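Side-chain contacts in titin (Homo sapiens, PDB 2A38), which is a giant muscle protein whose N-terminal pair of immunoglobulin domains probably takes part in anchoring it at the sarcomeric Z-disc: residues A[10-15]-A[78-83]; A[44-49]-A[54-59]. All coordinates share one frame; numbering follows the deposited sequence.

Contact 1 of 2, residues A[10-15]-A[78-83]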
loop_
_atom_site.group_PDB
_atom_site.type_symbol
_atom_site.label_atom_id
_atom_site.label_comp_id
_atom_site.label_asym_id
_atom_site.label_seq_id
_atom_site.Cartn_x
_atom_site.Cartn_y
_atom_site.Cartn_z
ATOM N N GLN A 10 -5.474 -30.507 8.693
ATOM C CA GLN A 10 -5.274 -29.576 7.574
ATOM C C GLN A 10 -4.025 -28.788 7.936
ATOM O O GLN A 10 -4.025 -28.016 8.895
ATOM C CB GLN A 10 -6.445 -28.610 7.416
ATOM C CG GLN A 10 -7.648 -29.178 6.693
ATOM C CD GLN A 10 -7.303 -29.763 5.331
ATOM O OE1 GLN A 10 -6.556 -29.164 4.541
ATOM N NE2 GLN A 10 -7.858 -30.941 5.041
ATOM N N PRO A 11 -2.932 -28.982 7.182
ATOM C CA PRO A 11 -1.695 -28.259 7.487
ATOM C C PRO A 11 -1.681 -26.835 6.964
ATOM O O PRO A 11 -2.576 -26.421 6.226
ATOM C CB PRO A 11 -0.626 -29.125 6.825
ATOM C CG PRO A 11 -1.334 -29.583 5.574
ATOM C CD PRO A 11 -2.736 -29.932 6.068
ATOM N N LEU A 12 -0.658 -26.089 7.365
ATOM C CA LEU A 12 -0.505 -24.720 6.913
ATOM C C LEU A 12 -0.071 -24.787 5.460
ATOM O O LEU A 12 0.719 -25.660 5.091
ATOM C CB LEU A 12 0.584 -24.002 7.703
ATOM C CG LEU A 12 0.342 -23.733 9.176
ATOM C CD1 LEU A 12 1.499 -22.937 9.729
ATOM C CD2 LEU A 12 -0.957 -22.980 9.341
ATOM N N GLN A 13 -0.591 -23.876 4.641
ATOM C CA GLN A 13 -0.221 -23.826 3.231
ATOM C C GLN A 13 0.585 -22.555 2.971
ATOM O O GLN A 13 0.180 -21.459 3.363
ATOM C CB GLN A 13 -1.469 -23.853 2.335
ATOM C CG GLN A 13 -2.180 -25.213 2.254
ATOM C CD GLN A 13 -1.307 -26.333 1.655
ATOM O OE1 GLN A 13 -0.835 -26.241 0.513
ATOM N NE2 GLN A 13 -1.099 -27.397 2.428
ATOM N N SER A 14 1.741 -22.706 2.337
ATOM C CA SER A 14 2.572 -21.556 2.017
ATOM C C SER A 14 1.747 -20.625 1.145
ATOM O O SER A 14 0.907 -21.079 0.366
ATOM C CB SER A 14 3.827 -21.991 1.265
ATOM O OG SER A 14 4.723 -22.665 2.133
ATOM N N VAL A 15 1.981 -19.323 1.271
ATOM C CA VAL A 15 1.220 -18.366 0.490
ATOM C C VAL A 15 2.019 -17.153 0.009
ATOM O O VAL A 15 2.872 -16.617 0.721
ATOM C CB VAL A 15 -0.007 -17.877 1.294
ATOM C CG1 VAL A 15 0.448 -17.135 2.530
ATOM C CG2 VAL A 15 -0.885 -16.998 0.427
ATOM N N TYR A 78 6.565 -19.225 9.037
ATOM C CA TYR A 78 5.612 -19.152 10.130
ATOM C C TYR A 78 5.275 -20.588 10.489
ATOM O O TYR A 78 5.065 -21.418 9.605
ATOM C CB TYR A 78 4.336 -18.438 9.699
ATOM C CG TYR A 78 4.493 -16.949 9.567
ATOM C CD1 TYR A 78 5.266 -16.389 8.539
ATOM C CD2 TYR A 78 3.878 -16.090 10.480
ATOM C CE1 TYR A 78 5.421 -15.010 8.431
ATOM C CE2 TYR A 78 4.022 -14.720 10.383
ATOM C CZ TYR A 78 4.792 -14.186 9.362
ATOM O OH TYR A 78 4.925 -12.827 9.293
ATOM N N SER A 79 5.234 -20.886 11.778
ATOM C CA SER A 79 4.907 -22.229 12.202
ATOM C C SER A 79 3.898 -22.211 13.324
ATOM O O SER A 79 3.776 -21.243 14.056
ATOM C CB SER A 79 6.163 -22.978 12.636
ATOM O OG SER A 79 6.752 -22.354 13.755
ATOM N N LEU A 80 3.174 -23.307 13.442
ATOM C CA LEU A 80 2.144 -23.475 14.450
ATOM C C LEU A 80 2.465 -24.718 15.283
ATOM O O LEU A 80 2.658 -25.793 14.725
ATOM C CB LEU A 80 0.805 -23.647 13.736
ATOM C CG LEU A 80 -0.476 -23.905 14.524
ATOM C CD1 LEU A 80 -0.737 -22.751 15.457
ATOM C CD2 LEU A 80 -1.633 -24.065 13.544
ATOM N N LYS A 81 2.572 -24.561 16.600
ATOM C CA LYS A 81 2.833 -25.689 17.498
ATOM C C LYS A 81 1.570 -26.019 18.284
ATOM O O LYS A 81 0.911 -25.126 18.799
ATOM C CB LYS A 81 3.917 -25.371 18.527
ATOM C CG LYS A 81 5.332 -25.368 17.999
ATOM C CD LYS A 81 6.332 -25.318 19.167
ATOM C CE LYS A 81 7.765 -25.138 18.659
ATOM N NZ LYS A 81 8.781 -25.173 19.758
ATOM N N ALA A 82 1.254 -27.305 18.389
ATOM C CA ALA A 82 0.085 -27.774 19.135
ATOM C C ALA A 82 0.577 -28.746 20.212
ATOM O O ALA A 82 1.381 -29.632 19.923
ATOM C CB ALA A 82 -0.891 -28.475 18.193
ATOM N N THR A 83 0.091 -28.596 21.440
ATOM C CA THR A 83 0.549 -29.464 22.515
ATOM C C THR A 83 -0.497 -29.913 23.525
ATOM O O THR A 83 -1.375 -29.146 23.898
ATOM C CB THR A 83 1.657 -28.772 23.329
ATOM O OG1 THR A 83 2.658 -28.270 22.441
ATOM C CG2 THR A 83 2.304 -29.747 24.297
#

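Contact 2 of 2, residues A[44-49]-A[54-59]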
loop_
_atom_site.group_PDB
_atom_site.type_symbol
_atom_site.label_atom_id
_atom_site.label_comp_id
_atom_site.label_asym_id
_atom_site.label_seq_id
_atom_site.Cartn_x
_atom_site.Cartn_y
_atom_site.Cartn_z
ATOM N N GLN A 44 10.554 -17.723 16.975
ATOM C CA GLN A 44 10.147 -16.818 18.046
ATOM C C GLN A 44 8.645 -16.566 18.015
ATOM O O GLN A 44 8.076 -16.289 16.961
ATOM C CB GLN A 44 10.928 -15.517 17.920
ATOM C CG GLN A 44 12.431 -15.759 17.955
ATOM C CD GLN A 44 13.232 -14.577 17.467
ATOM O OE1 GLN A 44 13.059 -14.118 16.333
ATOM N NE2 GLN A 44 14.123 -14.076 18.317
ATOM N N VAL A 45 8.015 -16.668 19.182
ATOM C CA VAL A 45 6.568 -16.501 19.315
ATOM C C VAL A 45 5.974 -15.201 18.768
ATOM O O VAL A 45 6.525 -14.118 18.952
ATOM C CB VAL A 45 6.136 -16.659 20.792
ATOM C CG1 VAL A 45 6.741 -15.556 21.627
ATOM C CG2 VAL A 45 4.619 -16.656 20.901
ATOM N N ILE A 46 4.833 -15.328 18.099
ATOM C CA ILE A 46 4.135 -14.191 17.517
ATOM C C ILE A 46 3.075 -13.692 18.483
ATOM O O ILE A 46 2.436 -14.478 19.176
ATOM C CB ILE A 46 3.430 -14.582 16.208
ATOM C CG1 ILE A 46 4.451 -15.128 15.210
ATOM C CG2 ILE A 46 2.686 -13.378 15.636
ATOM C CD1 ILE A 46 3.826 -15.666 13.938
ATOM N N SER A 47 2.886 -12.378 18.523
ATOM C CA SER A 47 1.889 -11.776 19.398
ATOM C C SER A 47 1.599 -10.360 18.931
ATOM O O SER A 47 2.266 -9.850 18.027
ATOM C CB SER A 47 2.395 -11.734 20.838
ATOM O OG SER A 47 3.441 -10.794 20.968
ATOM N N THR A 48 0.600 -9.729 19.541
ATOM C CA THR A 48 0.254 -8.362 19.181
ATOM C C THR A 48 1.210 -7.445 19.919
ATOM O O THR A 48 0.902 -6.939 20.994
ATOM C CB THR A 48 -1.178 -8.011 19.576
ATOM O OG1 THR A 48 -2.071 -8.997 19.049
ATOM C CG2 THR A 48 -1.560 -6.654 19.001
ATOM N N SER A 49 2.380 -7.265 19.320
ATOM C CA SER A 49 3.454 -6.436 19.850
ATOM C C SER A 49 4.684 -6.879 19.073
ATOM O O SER A 49 5.540 -6.069 18.720
ATOM C CB SER A 49 3.655 -6.680 21.350
ATOM O OG SER A 49 4.040 -8.012 21.609
ATOM N N VAL A 54 -1.715 -8.114 14.113
ATOM C CA VAL A 54 -1.895 -9.546 13.896
ATOM C C VAL A 54 -3.088 -10.083 14.676
ATOM O O VAL A 54 -3.201 -9.885 15.888
ATOM C CB VAL A 54 -0.631 -10.354 14.303
ATOM C CG1 VAL A 54 -0.519 -10.453 15.824
ATOM C CG2 VAL A 54 -0.680 -11.729 13.675
ATOM N N GLN A 55 -3.982 -10.762 13.970
ATOM C CA GLN A 55 -5.169 -11.326 14.590
ATOM C C GLN A 55 -4.984 -12.834 14.700
ATOM O O GLN A 55 -4.884 -13.527 13.692
ATOM C CB GLN A 55 -6.398 -11.015 13.737
ATOM C CG GLN A 55 -6.450 -9.584 13.222
ATOM C CD GLN A 55 -7.717 -9.287 12.440
ATOM O OE1 GLN A 55 -8.076 -10.015 11.509
ATOM N NE2 GLN A 55 -8.402 -8.210 12.813
ATOM N N ILE A 56 -4.933 -13.335 15.927
ATOM C CA ILE A 56 -4.764 -14.761 16.153
ATOM C C ILE A 56 -6.002 -15.345 16.811
ATOM O O ILE A 56 -6.542 -14.771 17.756
ATOM C CB ILE A 56 -3.542 -15.035 17.046
ATOM C CG1 ILE A 56 -2.266 -14.616 16.307
ATOM C CG2 ILE A 56 -3.497 -16.502 17.432
ATOM C CD1 ILE A 56 -1.020 -14.652 17.151
ATOM N N SER A 57 -6.455 -16.486 16.304
ATOM C CA SER A 57 -7.628 -17.139 16.864
ATOM C C SER A 57 -7.521 -18.657 16.792
ATOM O O SER A 57 -6.807 -19.190 15.947
ATOM C CB SER A 57 -8.891 -16.678 16.125
ATOM O OG SER A 57 -8.877 -17.106 14.777
ATOM N N PHE A 58 -8.219 -19.339 17.702
ATOM C CA PHE A 58 -8.253 -20.802 17.740
ATOM C C PHE A 58 -9.615 -21.240 18.249
ATOM O O PHE A 58 -9.865 -21.238 19.449
ATOM C CB PHE A 58 -7.169 -21.377 18.651
ATOM C CG PHE A 58 -7.155 -22.882 18.688
ATOM C CD1 PHE A 58 -7.223 -23.618 17.509
ATOM C CD2 PHE A 58 -7.075 -23.566 19.896
ATOM C CE1 PHE A 58 -7.211 -25.017 17.528
ATOM C CE2 PHE A 58 -7.061 -24.972 19.929
ATOM C CZ PHE A 58 -7.130 -25.696 18.740
ATOM N N SER A 59 -10.490 -21.614 17.324
ATOM C CA SER A 59 -11.845 -22.031 17.661
ATOM C C SER A 59 -12.299 -23.194 16.792
ATOM O O SER A 59 -11.940 -23.280 15.619
ATOM C CB SER A 59 -12.800 -20.849 17.474
ATOM O OG SER A 59 -14.150 -21.264 17.578
#

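Contact 1 of 2, residues A[10-15]-A[78-83]
Leu12 reaches from the connection between strands 4-8 and 15-18 to the middle of strand 76-84, and it is the one side chain of residues 10-15 that touches the strand. Its CB leaves the backbone pointing at the strand, with CG beside the backbone N and anti to the carbonyl carbon (chi1 -67°). The second torsion is fully extended (chi2 -176°), which carries CD1 onward from CG as the foremost atom. CD1 does nearly all the touching. It lies 3.9 Å from Tyr78 O and 4.1 Å from Leu80 N, so the methyl rests on the main chain on either side of Ser79. The same CD1 comes within 4.1 Å of Leu80 CB, the closest approach of the two side chains. The other branch is looser: Leu12 CD2 stands 4.4 Å from Leu80 CD2. The contact is small, 119 Å², and is made by van der Waals touching alone.

Tyr78 starts out toward Leu12, but its ring swings away to meet Phe25, and its OH bonds Asn74 O, four residues earlier. This is the tyrosine corner familiar from Greek-key immunoglobulin domains. Leu80, two residues on, takes the position that a disulfide cysteine commonly holds in this fold, and it packs on Ala27, Ile29, Val37 and Trp39. Leu12 thus inserts between the two sheets, touching Ala27 of strand 23-32 in one and Ala93 of strand 87-98 in the other, where the chain crosses from sheet to sheet.

Contact 2 of 2, residues A[44-49]-A[54-59]
Ser47 OG is held by two hydroxyls, a hydrogen bond of 2.9 Å to Ser49 OG and another to Thr50 OG1, and this cluster ties the loop back on itself just where it meets Val54. The carbonyl of Ser47 is engaged as well: Ser49 N gives Ser47 O a weak bond of 2.9 Å, which closes an inverse gamma turn centred on Thr48. From the other segment, Val54 CG1 comes up to the same oxygen at 3.6 Å. That methyl sits between the backbone N and the carbonyl carbon of its own residue (chi1 75°), while its partner CG2 is directed to Ile46.

Thr48 supplies the polar link across the contact. With OG1 beside its backbone N (chi1 -52°), the hydroxyl reaches Val54 O in a weak hydrogen bond of 3.5 Å. It also brushes Val54 CG1, so one residue of the second segment is approached through both its carbonyl and its side chain.

Beneath this exposed turn the contact is apolar. Ile46 CG2 is the shared point of contact, 4.2 Å from Val54 CG2 and equally far from Ile56 CD1. Ile56 extends its CG1 branch toward Ile46, and its CD1 also lies 4.0 Å from Ile46 O. Ile46 and Val54 both go on to pack against Leu65 of strand 62-67, whereas Ile56 and Ile46 share Trp39 of strand 36-41.

Residues 44-49 are attached to strand 36-41 through the backbone bond between Ile46 and Trp39, while 54-59 runs in the other sheet, where Gln55 and Ser57 pair with strand 62-67. Their meeting closes the edge of the beta-sandwich at the C-to-D connection of an I-set immunoglobulin domain.

In the fold
From the N terminus the chain runs along strand 4-8 and leaves that sheet within residues 10-15, the first half of contact 1, whose partner comes only after five intervening strands. Within this long loop lies contact 2, a short closure in which residues 44-49 turn back through a four-residue link to meet 54-59. Contact 1 ties the crossing from strand 4-8 to strand 15-18 to the central strand 76-84; contact 2 joins the loop after strand 36-41 to strand 55-59, the outermost strands of the two sheets on that side. Their centres are about 13 Å apart, and they meet through Tyr78 CD2 and Ile46 CD1 at 3.5 Å, within the first immunoglobulin domain.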